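Local structure of DNA endonuclease I-CvuI (Chlorella vulgaris, 5A77) at residues 43-57 and 69-83. The protein cleaves double-stranded DNA target sites as a LAGLIDADG homing endonuclease, probably to promote homing of its chloroplast intron. Sequence-based numbering, arbitrary orientation.
Sequences VSLTVFQSTTQHFIL and VRKRNDGMSEFCVVG. Unlike the reference sequence in segment 43-57: Gln-53 (reference Arg). With nucleotides of chain D; nucleotides of chain C; nucleotides of chain F.
Phe-48 and Glu-78 form a non-hydrogen-bonded antiparallel pair on the DNA-facing side of the sheet. Their side chains run alongside each other, with Phe-48 CE1 3.4 Å from Glu-78 CD and the ring and carboxylate planes 72° apart. Thr-46 CG2 covers one ring face near its rim; C8 of DG1 of chain F sits over the centre of the opposite face. Glu-78 OE2 forms salt bridges with Arg-70 NH2 and Arg-72 NH1, each at 3.0 Å, while Asp-74 holds Arg-72 from NE. Thus oriented, the Arg-72 guanidinium hydrogen-bonds through NH2 to O6 of DG1 of chain F at 2.9 Å and, weakly, through NH1 to its N7, while O4 of DT9 of chain C lies over its face. Arg-70 reaches another guanine. At the strand end, Ser-50 N donates to OP2 of DC14 of chain D (2.9 Å).

On the other side of the sheet, Ser-77 OG meets His-54 ND1 at 2.7 Å, near the plane of the imidazole, and Thr-51 OG1 at 3.3 Å. The His-54 CG lies anti to the backbone N (chi1 -179°), carrying the ring across to Ser-77 and Val-69 CG1. Leu-57 packs its CB on Phe-79 CB (3.9 Å), joining helix 55-64 to the sheet.

Paired backbone hydrogen bonds at Leu-45/Val-81, Val-47/Phe-79 and Gln-49/Ser-77 fix this register. The chemistry implies base reading in the major groove: guanine N7 and O6 face an arginine whose orientation, and probably charge, is sustained by the buried carboxylate of Glu-78 and the more exposed one of Asp-74.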
ATOM      1  N   VAL B  43     -16.353  -9.182  10.973  1.00 30.45           N
ATOM      2  CA  VAL B  43     -14.917  -9.179  10.741  1.00 33.13           C
ATOM      3  C   VAL B  43     -14.611  -9.164   9.225  1.00 36.41           C
ATOM      4  O   VAL B  43     -15.309  -9.821   8.438  1.00 34.20           O
ATOM      5  CB  VAL B  43     -14.238 -10.395  11.408  1.00 31.87           C
ATOM      6  CG1 VAL B  43     -14.411 -10.346  12.925  1.00 36.90           C
ATOM      7  CG2 VAL B  43     -14.790 -11.687  10.854  1.00 30.48           C
ATOM      8  N   SER B  44     -13.587  -8.414   8.812  1.00 29.21           N
ATOM      9  CA  SER B  44     -13.215  -8.368   7.394  1.00 37.77           C
ATOM     10  C   SER B  44     -11.807  -7.880   7.095  1.00 39.76           C
ATOM     11  O   SER B  44     -11.293  -6.960   7.741  1.00 39.26           O
ATOM     12  CB  SER B  44     -14.201  -7.495   6.608  1.00 41.17           C
ATOM     13  OG  SER B  44     -14.328  -6.208   7.181  1.00 44.31           O
ATOM     14  N   LEU B  45     -11.193  -8.515   6.101  1.00 38.56           N
ATOM     15  CA  LEU B  45     -10.004  -7.981   5.456  1.00 39.86           C
ATOM     16  C   LEU B  45     -10.417  -7.404   4.112  1.00 41.87           C
ATOM     17  O   LEU B  45     -11.035  -8.098   3.303  1.00 40.50           O
ATOM     18  CB  LEU B  45      -8.933  -9.062   5.270  1.00 41.12           C
ATOM     19  CG  LEU B  45      -7.621  -8.660   4.580  1.00 39.74           C
ATOM     20  CD1 LEU B  45      -6.487  -9.509   5.096  1.00 44.26           C
ATOM     21  CD2 LEU B  45      -7.711  -8.811   3.073  1.00 44.59           C
ATOM     22  N   THR B  46     -10.066  -6.149   3.853  1.00 44.89           N
ATOM     23  CA  THR B  46     -10.430  -5.534   2.578  1.00 41.46           C
ATOM     24  C   THR B  46      -9.210  -4.860   1.950  1.00 40.86           C
ATOM     25  O   THR B  46      -8.415  -4.236   2.641  1.00 42.59           O
ATOM     26  CB  THR B  46     -11.569  -4.506   2.760  1.00 42.20           C
ATOM     27  OG1 THR B  46     -12.816  -5.199   2.908  1.00 46.05           O
ATOM     28  CG2 THR B  46     -11.686  -3.617   1.538  1.00 42.57           C
ATOM     29  N   VAL B  47      -9.053  -5.011   0.641  1.00 39.62           N
ATOM     30  CA  VAL B  47      -7.967  -4.378  -0.094  1.00 40.91           C
ATOM     31  C   VAL B  47      -8.556  -3.462  -1.175  1.00 43.54           C
ATOM     32  O   VAL B  47      -9.476  -3.852  -1.900  1.00 37.70           O
ATOM     33  CB  VAL B  47      -7.028  -5.430  -0.727  1.00 35.43           C
ATOM     34  CG1 VAL B  47      -6.104  -4.795  -1.736  1.00 38.26           C
ATOM     35  CG2 VAL B  47      -6.234  -6.146   0.341  1.00 34.93           C
ATOM     36  N   PHE B  48      -8.040  -2.237  -1.259  1.00 43.19           N
ATOM     37  CA  PHE B  48      -8.562  -1.245  -2.195  1.00 43.93           C
ATOM     38  C   PHE B  48      -7.633  -1.009  -3.370  1.00 43.17           C
ATOM     39  O   PHE B  48      -6.420  -0.950  -3.206  1.00 48.22           O
ATOM     40  CB  PHE B  48      -8.808   0.090  -1.496  1.00 42.89           C
ATOM     41  CG  PHE B  48      -9.657  -0.016  -0.273  1.00 45.34           C
ATOM     42  CD1 PHE B  48     -11.042  -0.001  -0.367  1.00 46.19           C
ATOM     43  CD2 PHE B  48      -9.074  -0.118   0.980  1.00 43.07           C
ATOM     44  CE1 PHE B  48     -11.824  -0.089   0.775  1.00 42.78           C
ATOM     45  CE2 PHE B  48      -9.848  -0.210   2.105  1.00 45.14           C
ATOM     46  CZ  PHE B  48     -11.221  -0.195   2.005  1.00 42.54           C
ATOM     47  N   GLN B  49      -8.210  -0.873  -4.558  1.00 45.10           N
ATOM     48  CA  GLN B  49      -7.448  -0.440  -5.718  1.00 44.78           C
ATOM     49  C   GLN B  49      -8.361   0.258  -6.708  1.00 45.97           C
ATOM     50  O   GLN B  49      -9.566  -0.010  -6.752  1.00 46.65           O
ATOM     51  CB  GLN B  49      -6.732  -1.614  -6.394  1.00 42.32           C
ATOM     52  CG  GLN B  49      -5.446  -1.177  -7.148  1.00 48.09           C
ATOM     53  CD  GLN B  49      -4.427  -0.498  -6.224  1.00 46.58           C
ATOM     54  OE1 GLN B  49      -4.304  -0.859  -5.049  1.00 47.47           O
ATOM     55  NE2 GLN B  49      -3.713   0.495  -6.743  1.00 46.28           N
ATOM     56  N   SER B  50      -7.786   1.171  -7.482  1.00 46.38           N
ATOM     57  CA  SER B  50      -8.518   1.849  -8.540  1.00 48.34           C
ATOM     58  C   SER B  50      -8.972   0.809  -9.553  1.00 45.76           C
ATOM     59  O   SER B  50      -8.269  -0.175  -9.791  1.00 42.50           O
ATOM     60  CB  SER B  50      -7.647   2.932  -9.196  1.00 51.06           C
ATOM     61  OG  SER B  50      -8.189   3.358 -10.438  1.00 53.30           O
ATOM     62  N   THR B  51     -10.156   1.017 -10.127  1.00 47.74           N
ATOM     63  CA  THR B  51     -10.715   0.074 -11.102  1.00 51.08           C
ATOM     64  C   THR B  51      -9.853   0.061 -12.359  1.00 51.43           C
ATOM     65  O   THR B  51      -9.915  -0.877 -13.159  1.00 55.44           O
ATOM     66  CB  THR B  51     -12.185   0.414 -11.472  1.00 50.34           C
ATOM     67  OG1 THR B  51     -12.940   0.645 -10.275  1.00 52.55           O
ATOM     68  CG2 THR B  51     -12.834  -0.730 -12.239  1.00 45.80           C
ATOM     69  N   THR B  52      -9.058   1.117 -12.519  1.00 51.30           N
ATOM     70  CA  THR B  52      -7.979   1.164 -13.501  1.00 55.64           C
ATOM     71  C   THR B  52      -7.245  -0.166 -13.559  1.00 54.70           C
ATOM     72  O   THR B  52      -7.030  -0.731 -14.633  1.00 56.35           O
ATOM     73  CB  THR B  52      -6.934   2.265 -13.159  1.00 60.21           C
ATOM     74  OG1 THR B  52      -7.564   3.551 -13.075  1.00 58.97           O
ATOM     75  CG2 THR B  52      -5.824   2.293 -14.200  1.00 59.20           C
ATOM     76  N   GLN B  53      -6.858  -0.658 -12.382  1.00 49.95           N
ATOM     77  CA  GLN B  53      -6.104  -1.894 -12.291  1.00 47.67           C
ATOM     78  C   GLN B  53      -6.843  -2.891 -11.444  1.00 48.62           C
ATOM     79  O   GLN B  53      -6.274  -3.526 -10.553  1.00 46.66           O
ATOM     80  CB  GLN B  53      -4.715  -1.646 -11.730  1.00 52.13           C
ATOM     81  CG  GLN B  53      -4.224  -0.223 -11.881  1.00 55.05           C
ATOM     82  CD  GLN B  53      -2.739  -0.138 -11.635  1.00 58.32           C
ATOM     83  OE1 GLN B  53      -1.962  -0.850 -12.270  1.00 58.03           O
ATOM     84  NE2 GLN B  53      -2.337   0.684 -10.668  1.00 56.53           N
ATOM     85  N   HIS B  54      -8.123  -3.027 -11.768  1.00 50.49           N
ATOM     86  CA  HIS B  54      -9.020  -3.998 -11.177  1.00 41.64           C
ATOM     87  C   HIS B  54      -8.415  -5.402 -11.167  1.00 43.07           C
ATOM     88  O   HIS B  54      -8.737  -6.219 -10.307  1.00 44.63           O
ATOM     89  CB  HIS B  54     -10.337  -3.967 -11.953  1.00 47.14           C
ATOM     90  CG  HIS B  54     -11.381  -4.914 -11.437  1.00 48.76           C
ATOM     91  ND1 HIS B  54     -12.457  -4.487 -10.679  1.00 43.48           N
ATOM     92  CD2 HIS B  54     -11.531  -6.243 -11.575  1.00 44.94           C
ATOM     93  CE1 HIS B  54     -13.217  -5.513 -10.379  1.00 47.76           C
ATOM     94  NE2 HIS B  54     -12.667  -6.615 -10.913  1.00 46.09           N
ATOM     95  N   PHE B  55      -7.517  -5.677 -12.110  1.00 46.09           N
ATOM     96  CA  PHE B  55      -6.973  -7.026 -12.260  1.00 45.96           C
ATOM     97  C   PHE B  55      -6.185  -7.519 -11.042  1.00 45.64           C
ATOM     98  O   PHE B  55      -6.186  -8.719 -10.756  1.00 43.68           O
ATOM     99  CB  PHE B  55      -6.097  -7.120 -13.524  1.00 47.30           C
ATOM    100  CG  PHE B  55      -4.780  -6.373 -13.447  1.00 44.09           C
ATOM    101  CD1 PHE B  55      -3.643  -6.989 -12.941  1.00 44.76           C
ATOM    102  CD2 PHE B  55      -4.667  -5.084 -13.951  1.00 46.72           C
ATOM    103  CE1 PHE B  55      -2.428  -6.313 -12.879  1.00 46.85           C
ATOM    104  CE2 PHE B  55      -3.453  -4.400 -13.909  1.00 49.35           C
ATOM    105  CZ  PHE B  55      -2.331  -5.014 -13.367  1.00 45.73           C
ATOM    106  N   ILE B  56      -5.524  -6.606 -10.329  1.00 44.77           N
ATOM    107  CA  ILE B  56      -4.700  -6.983  -9.174  1.00 44.94           C
ATOM    108  C   ILE B  56      -5.551  -7.612  -8.034  1.00 40.90           C
ATOM    109  O   ILE B  56      -5.085  -8.510  -7.333  1.00 36.51           O
ATOM    110  CB  ILE B  56      -3.879  -5.757  -8.643  1.00 42.99           C
ATOM    111  CG1 ILE B  56      -2.638  -6.204  -7.854  1.00 42.87           C
ATOM    112  CG2 ILE B  56      -4.737  -4.789  -7.829  1.00 40.97           C
ATOM    113  CD1 ILE B  56      -1.580  -6.905  -8.701  1.00 45.34           C
ATOM    114  N   LEU B  57      -6.796  -7.163  -7.882  1.00 33.55           N
ATOM    115  CA  LEU B  57      -7.695  -7.702  -6.868  1.00 40.44           C
ATOM    116  C   LEU B  57      -8.175  -9.129  -7.205  1.00 43.69           C
ATOM    117  O   LEU B  57      -8.457  -9.930  -6.307  1.00 38.42           O
ATOM    118  CB  LEU B  57      -8.898  -6.776  -6.688  1.00 38.86           C
ATOM    119  CG  LEU B  57      -8.535  -5.356  -6.273  1.00 35.97           C
ATOM    120  CD1 LEU B  57      -9.783  -4.545  -6.033  1.00 36.23           C
ATOM    121  CD2 LEU B  57      -7.694  -5.400  -5.013  1.00 38.18           C
ATOM    122  N   VAL B  69     -14.746  -9.765  -5.242  1.00 37.20           N
ATOM    123  CA  VAL B  69     -14.340  -8.492  -5.819  1.00 39.06           C
ATOM    124  C   VAL B  69     -15.579  -7.728  -6.298  1.00 37.07           C
ATOM    125  O   VAL B  69     -16.492  -8.325  -6.843  1.00 33.52           O
ATOM    126  CB  VAL B  69     -13.358  -8.686  -6.996  1.00 34.83           C
ATOM    127  CG1 VAL B  69     -13.024  -7.356  -7.599  1.00 34.65           C
ATOM    128  CG2 VAL B  69     -12.090  -9.424  -6.545  1.00 30.38           C
ATOM    129  N   ARG B  70     -15.624  -6.419  -6.070  1.00 40.74           N
ATOM    130  CA  ARG B  70     -16.665  -5.581  -6.665  1.00 39.97           C
ATOM    131  C   ARG B  70     -16.091  -4.306  -7.298  1.00 43.55           C
ATOM    132  O   ARG B  70     -14.969  -3.894  -7.014  1.00 36.77           O
ATOM    133  CB  ARG B  70     -17.718  -5.188  -5.632  1.00 40.55           C
ATOM    134  CG  ARG B  70     -17.244  -4.130  -4.634  1.00 40.75           C
ATOM    135  CD  ARG B  70     -18.387  -3.580  -3.773  1.00 40.33           C
ATOM    136  NE  ARG B  70     -17.877  -2.947  -2.559  1.00 39.79           N
ATOM    137  CZ  ARG B  70     -18.236  -1.747  -2.109  1.00 38.06           C
ATOM    138  NH1 ARG B  70     -19.138  -1.015  -2.746  1.00 36.88           N
ATOM    139  NH2 ARG B  70     -17.697  -1.289  -0.990  1.00 41.62           N
ATOM    140  N   LYS B  71     -16.886  -3.704  -8.173  1.00 48.58           N
ATOM    141  CA  LYS B  71     -16.648  -2.368  -8.685  1.00 47.75           C
ATOM    142  C   LYS B  71     -17.490  -1.388  -7.874  1.00 47.19           C
ATOM    143  O   LYS B  71     -18.705  -1.534  -7.826  1.00 53.95           O
ATOM    144  CB  LYS B  71     -17.040  -2.279 -10.165  1.00 46.90           C
ATOM    145  CG  LYS B  71     -16.375  -3.285 -11.109  1.00 50.01           C
ATOM    146  CD  LYS B  71     -15.991  -2.593 -12.412  1.00 54.87           C
ATOM    147  CE  LYS B  71     -15.482  -3.556 -13.468  1.00 59.14           C
ATOM    148  NZ  LYS B  71     -15.017  -2.813 -14.677  1.00 62.99           N
ATOM    149  N   ARG B  72     -16.900  -0.324  -7.359  1.00 45.40           N
ATOM    150  CA  ARG B  72     -17.648   0.716  -6.704  1.00 47.84           C
ATOM    151  C   ARG B  72     -18.110   1.702  -7.766  1.00 51.38           C
ATOM    152  O   ARG B  72     -17.620   1.676  -8.867  1.00 58.15           O
ATOM    153  CB  ARG B  72     -16.768   1.383  -5.670  1.00 52.10           C
ATOM    154  CG  ARG B  72     -16.380   0.480  -4.517  1.00 48.78           C
ATOM    155  CD  ARG B  72     -15.174   0.952  -3.714  1.00 49.58           C
ATOM    156  NE  ARG B  72     -15.098   2.391  -3.562  1.00 57.08           N
ATOM    157  CZ  ARG B  72     -14.436   3.011  -2.604  1.00 55.80           C
ATOM    158  NH1 ARG B  72     -13.792   2.335  -1.698  1.00 46.63           N
ATOM    159  NH2 ARG B  72     -14.429   4.317  -2.562  1.00 60.11           N
ATOM    160  N   ASN B  73     -19.047   2.577  -7.462  1.00 50.39           N
ATOM    161  CA  ASN B  73     -19.638   3.428  -8.497  1.00 52.68           C
ATOM    162  C   ASN B  73     -18.707   4.617  -8.804  1.00 55.13           C
ATOM    163  O   ASN B  73     -18.786   5.217  -9.860  1.00 53.63           O
ATOM    164  CB  ASN B  73     -21.033   3.910  -8.070  1.00 47.73           C
ATOM    165  CG  ASN B  73     -21.002   4.723  -6.796  1.00 52.35           C
ATOM    166  OD1 ASN B  73     -19.939   4.944  -6.213  1.00 57.41           O
ATOM    167  ND2 ASN B  73     -22.164   5.183  -6.358  1.00 50.90           N
ATOM    168  N   ASP B  74     -17.825   4.931  -7.851  1.00 51.00           N
ATOM    169  CA  ASP B  74     -16.891   6.056  -7.991  1.00 54.78           C
ATOM    170  C   ASP B  74     -15.486   5.752  -8.544  1.00 51.79           C
ATOM    171  O   ASP B  74     -14.594   6.596  -8.480  1.00 54.30           O
ATOM    172  CB  ASP B  74     -16.780   6.805  -6.658  1.00 56.97           C
ATOM    173  CG  ASP B  74     -16.233   5.975  -5.523  1.00 57.91           C
ATOM    174  OD1 ASP B  74     -15.831   4.794  -5.698  1.00 55.22           O
ATOM    175  OD2 ASP B  74     -16.216   6.497  -4.368  1.00 55.76           O
ATOM    176  N   GLY B  75     -15.298   4.561  -9.103  1.00 54.88           N
ATOM    177  CA  GLY B  75     -14.066   4.263  -9.821  1.00 53.01           C
ATOM    178  C   GLY B  75     -12.998   3.478  -9.065  1.00 52.33           C
ATOM    179  O   GLY B  75     -11.833   3.430  -9.475  1.00 48.19           O
ATOM    180  N   MET B  76     -13.392   2.862  -7.955  1.00 53.57           N
ATOM    181  CA  MET B  76     -12.495   2.001  -7.187  1.00 49.59           C
ATOM    182  C   MET B  76     -13.022   0.585  -7.225  1.00 47.33           C
ATOM    183  O   MET B  76     -14.203   0.365  -7.480  1.00 46.78           O
ATOM    184  CB  MET B  76     -12.365   2.473  -5.726  1.00 46.29           C
ATOM    185  CG  MET B  76     -11.584   3.761  -5.546  1.00 50.38           C
ATOM    186  SD  MET B  76      -9.830   3.562  -5.818  1.00 51.41           S
ATOM    187  CE  MET B  76      -9.279   2.610  -4.394  1.00 46.49           C
ATOM    188  N   SER B  77     -12.137  -0.372  -6.982  1.00 46.37           N
ATOM    189  CA  SER B  77     -12.561  -1.737  -6.732  1.00 41.15           C
ATOM    190  C   SER B  77     -12.057  -2.175  -5.359  1.00 38.56           C
ATOM    191  O   SER B  77     -10.984  -1.754  -4.900  1.00 37.94           O
ATOM    192  CB  SER B  77     -12.062  -2.671  -7.836  1.00 41.56           C
ATOM    193  OG  SER B  77     -12.700  -2.368  -9.070  1.00 43.92           O
ATOM    194  N   GLU B  78     -12.862  -2.989  -4.692  1.00 39.54           N
ATOM    195  CA  GLU B  78     -12.502  -3.582  -3.415  1.00 36.83           C
ATOM    196  C   GLU B  78     -12.435  -5.085  -3.571  1.00 34.45           C
ATOM    197  O   GLU B  78     -13.271  -5.670  -4.246  1.00 36.45           O
ATOM    198  CB  GLU B  78     -13.513  -3.215  -2.335  1.00 35.08           C
ATOM    199  CG  GLU B  78     -13.691  -1.725  -2.106  1.00 39.24           C
ATOM    200  CD  GLU B  78     -14.491  -1.418  -0.848  1.00 42.66           C
ATOM    201  OE1 GLU B  78     -14.669  -2.336  -0.014  1.00 46.43           O
ATOM    202  OE2 GLU B  78     -14.944  -0.261  -0.689  1.00 41.83           O
ATOM    203  N   PHE B  79     -11.421  -5.704  -2.987  1.00 34.85           N
ATOM    204  CA  PHE B  79     -11.450  -7.143  -2.761  1.00 40.08           C
ATOM    205  C   PHE B  79     -11.749  -7.381  -1.281  1.00 40.70           C
ATOM    206  O   PHE B  79     -11.074  -6.832  -0.421  1.00 37.73           O
ATOM    207  CB  PHE B  79     -10.127  -7.806  -3.144  1.00 36.16           C
ATOM    208  CG  PHE B  79      -9.911  -9.140  -2.475  1.00 41.16           C
ATOM    209  CD1 PHE B  79     -10.364 -10.305  -3.070  1.00 40.57           C
ATOM    210  CD2 PHE B  79      -9.281  -9.226  -1.231  1.00 37.99           C
ATOM    211  CE1 PHE B  79     -10.180 -11.532  -2.451  1.00 41.05           C
ATOM    212  CE2 PHE B  79      -9.094 -10.446  -0.610  1.00 34.10           C
ATOM    213  CZ  PHE B  79      -9.539 -11.603  -1.228  1.00 38.10           C
ATOM    214  N   CYS B  80     -12.734  -8.207  -0.961  1.00 39.76           N
ATOM    215  CA  CYS B  80     -13.074  -8.333   0.455  1.00 41.28           C
ATOM    216  C   CYS B  80     -13.328  -9.753   0.955  1.00 41.24           C
ATOM    217  O   CYS B  80     -14.052 -10.529   0.327  1.00 39.77           O
ATOM    218  CB  CYS B  80     -14.294  -7.479   0.776  1.00 38.27           C
ATOM    219  SG  CYS B  80     -14.712  -7.576   2.507  1.00 57.83           S
ATOM    220  N   VAL B  81     -12.721 -10.078   2.093  1.00 36.04           N
ATOM    221  CA  VAL B  81     -12.995 -11.334   2.772  1.00 38.35           C
ATOM    222  C   VAL B  81     -13.770 -11.052   4.048  1.00 37.83           C
ATOM    223  O   VAL B  81     -13.223 -10.476   4.995  1.00 39.80           O
ATOM    224  CB  VAL B  81     -11.703 -12.105   3.115  1.00 37.07           C
ATOM    225  CG1 VAL B  81     -12.032 -13.503   3.621  1.00 39.80           C
ATOM    226  CG2 VAL B  81     -10.815 -12.201   1.907  1.00 34.76           C
ATOM    227  N   VAL B  82     -15.042 -11.439   4.065  1.00 33.67           N
ATOM    228  CA  VAL B  82     -15.884 -11.278   5.251  1.00 37.67           C
ATOM    229  C   VAL B  82     -16.079 -12.607   5.965  1.00 36.80           C
ATOM    230  O   VAL B  82     -16.161 -13.658   5.322  1.00 33.89           O
ATOM    231  CB  VAL B  82     -17.281 -10.715   4.897  1.00 39.24           C
ATOM    232  CG1 VAL B  82     -18.030 -10.254   6.153  1.00 30.80           C
ATOM    233  CG2 VAL B  82     -17.166  -9.591   3.898  1.00 39.75           C
ATOM    234  N   GLY B  83     -16.136 -12.553   7.297  1.00 43.92           N
ATOM    235  CA  GLY B  83     -16.625 -13.656   8.114  1.00 36.58           C
ATOM    236  C   GLY B  83     -15.561 -14.541   8.729  1.00 38.38           C
ATOM    237  O   GLY B  83     -14.493 -14.730   8.153  1.00 39.48           O
TER
ATOM    238  P    DC D  14      -5.154   3.345  -5.267  1.00 51.75           P
ATOM    239  OP1  DC D  14      -3.811   2.835  -4.891  1.00 46.24           O
ATOM    240  OP2  DC D  14      -5.771   2.966  -6.560  1.00 42.26           O
ATOM    241  O5'  DC D  14      -6.221   3.001  -4.105  1.00 50.99           O
ATOM    242  C5'  DC D  14      -5.774   2.604  -2.809  1.00 49.01           C
ATOM    243  C4'  DC D  14      -6.038   3.685  -1.757  1.00 48.55           C
ATOM    244  O4'  DC D  14      -7.036   4.637  -2.226  1.00 46.57           O
ATOM    245  C3'  DC D  14      -6.560   3.160  -0.410  1.00 44.07           C
ATOM    246  O3'  DC D  14      -5.665   3.540   0.654  1.00 48.76           O
ATOM    247  C2'  DC D  14      -7.945   3.823  -0.271  1.00 44.22           C
ATOM    248  C1'  DC D  14      -7.763   5.072  -1.109  1.00 45.17           C
ATOM    249  N1   DC D  14      -9.049   5.759  -1.563  1.00 45.35           N
ATOM    250  C2   DC D  14      -9.803   6.514  -0.645  1.00 43.24           C
ATOM    251  O2   DC D  14      -9.425   6.588   0.530  1.00 43.60           O
ATOM    252  N3   DC D  14     -10.930   7.146  -1.073  1.00 40.66           N
ATOM    253  C4   DC D  14     -11.303   7.053  -2.352  1.00 43.64           C
ATOM    254  N4   DC D  14     -12.416   7.695  -2.728  1.00 42.93           N
ATOM    255  C5   DC D  14     -10.549   6.300  -3.305  1.00 43.47           C
ATOM    256  C6   DC D  14      -9.438   5.681  -2.871  1.00 44.37           C
TER
ATOM    257  P    DT C   9     -23.803   7.531  -3.174  1.00 57.07           P
ATOM    258  OP1  DT C   9     -24.816   8.573  -2.872  1.00 47.04           O
ATOM    259  OP2  DT C   9     -23.201   7.441  -4.540  1.00 53.27           O
ATOM    260  O5'  DT C   9     -22.665   7.685  -2.052  1.00 55.68           O
ATOM    261  C5'  DT C   9     -23.015   8.144  -0.742  1.00 53.82           C
ATOM    262  C4'  DT C   9     -21.798   8.664   0.010  1.00 54.45           C
ATOM    263  O4'  DT C   9     -20.941   7.546   0.387  1.00 50.53           O
ATOM    264  C3'  DT C   9     -20.894   9.638  -0.769  1.00 57.53           C
ATOM    265  O3'  DT C   9     -20.324  10.602   0.147  1.00 61.38           O
ATOM    266  C2'  DT C   9     -19.814   8.694  -1.293  1.00 53.32           C
ATOM    267  C1'  DT C   9     -19.632   7.824  -0.055  1.00 53.11           C
ATOM    268  N1   DT C   9     -18.889   6.546  -0.284  1.00 47.69           N
ATOM    269  C2   DT C   9     -18.226   5.966   0.779  1.00 44.02           C
ATOM    270  O2   DT C   9     -18.226   6.440   1.900  1.00 41.63           O
ATOM    271  N3   DT C   9     -17.554   4.812   0.477  1.00 40.29           N
ATOM    272  C4   DT C   9     -17.482   4.197  -0.759  1.00 42.44           C
ATOM    273  O4   DT C   9     -16.862   3.153  -0.935  1.00 43.04           O
ATOM    274  C5   DT C   9     -18.200   4.856  -1.826  1.00 43.78           C
ATOM    275  C7   DT C   9     -18.197   4.270  -3.206  1.00 48.14           C
ATOM    276  C6   DT C   9     -18.853   5.991  -1.541  1.00 44.18           C
TER
ATOM    277  OP3  DG F   1      -4.607   2.886   5.997  1.00 57.82           O
ATOM    278  P    DG F   1      -4.397   2.054   4.783  1.00 60.78           P
ATOM    279  OP1  DG F   1      -3.759   2.926   3.766  1.00 57.82           O
ATOM    280  OP2  DG F   1      -3.709   0.810   5.202  1.00 56.86           O
ATOM    281  O5'  DG F   1      -5.819   1.581   4.223  1.00 56.74           O
ATOM    282  C5'  DG F   1      -6.589   2.438   3.356  1.00 54.93           C
ATOM    283  C4'  DG F   1      -7.625   3.178   4.174  1.00 50.00           C
ATOM    284  O4'  DG F   1      -8.593   3.845   3.323  1.00 46.26           O
ATOM    285  C3'  DG F   1      -8.429   2.299   5.113  1.00 48.00           C
ATOM    286  O3'  DG F   1      -8.469   2.943   6.331  1.00 50.62           O
ATOM    287  C2'  DG F   1      -9.817   2.249   4.458  1.00 45.18           C
ATOM    288  C1'  DG F   1      -9.883   3.632   3.856  1.00 45.09           C
ATOM    289  N9   DG F   1     -10.838   3.807   2.770  1.00 42.15           N
ATOM    290  C8   DG F   1     -10.921   3.079   1.604  1.00 41.72           C
ATOM    291  N7   DG F   1     -11.837   3.525   0.784  1.00 41.20           N
ATOM    292  C5   DG F   1     -12.371   4.629   1.438  1.00 41.35           C
ATOM    293  C6   DG F   1     -13.394   5.517   1.044  1.00 41.96           C
ATOM    294  O6   DG F   1     -14.058   5.505   0.011  1.00 44.74           O
ATOM    295  N1   DG F   1     -13.628   6.494   2.002  1.00 40.96           N
ATOM    296  C2   DG F   1     -12.959   6.604   3.185  1.00 41.27           C
ATOM    297  N2   DG F   1     -13.320   7.622   3.980  1.00 43.35           N
ATOM    298  N3   DG F   1     -11.997   5.778   3.570  1.00 41.97           N
ATOM    299  C4   DG F   1     -11.760   4.818   2.652  1.00 39.95           C
TER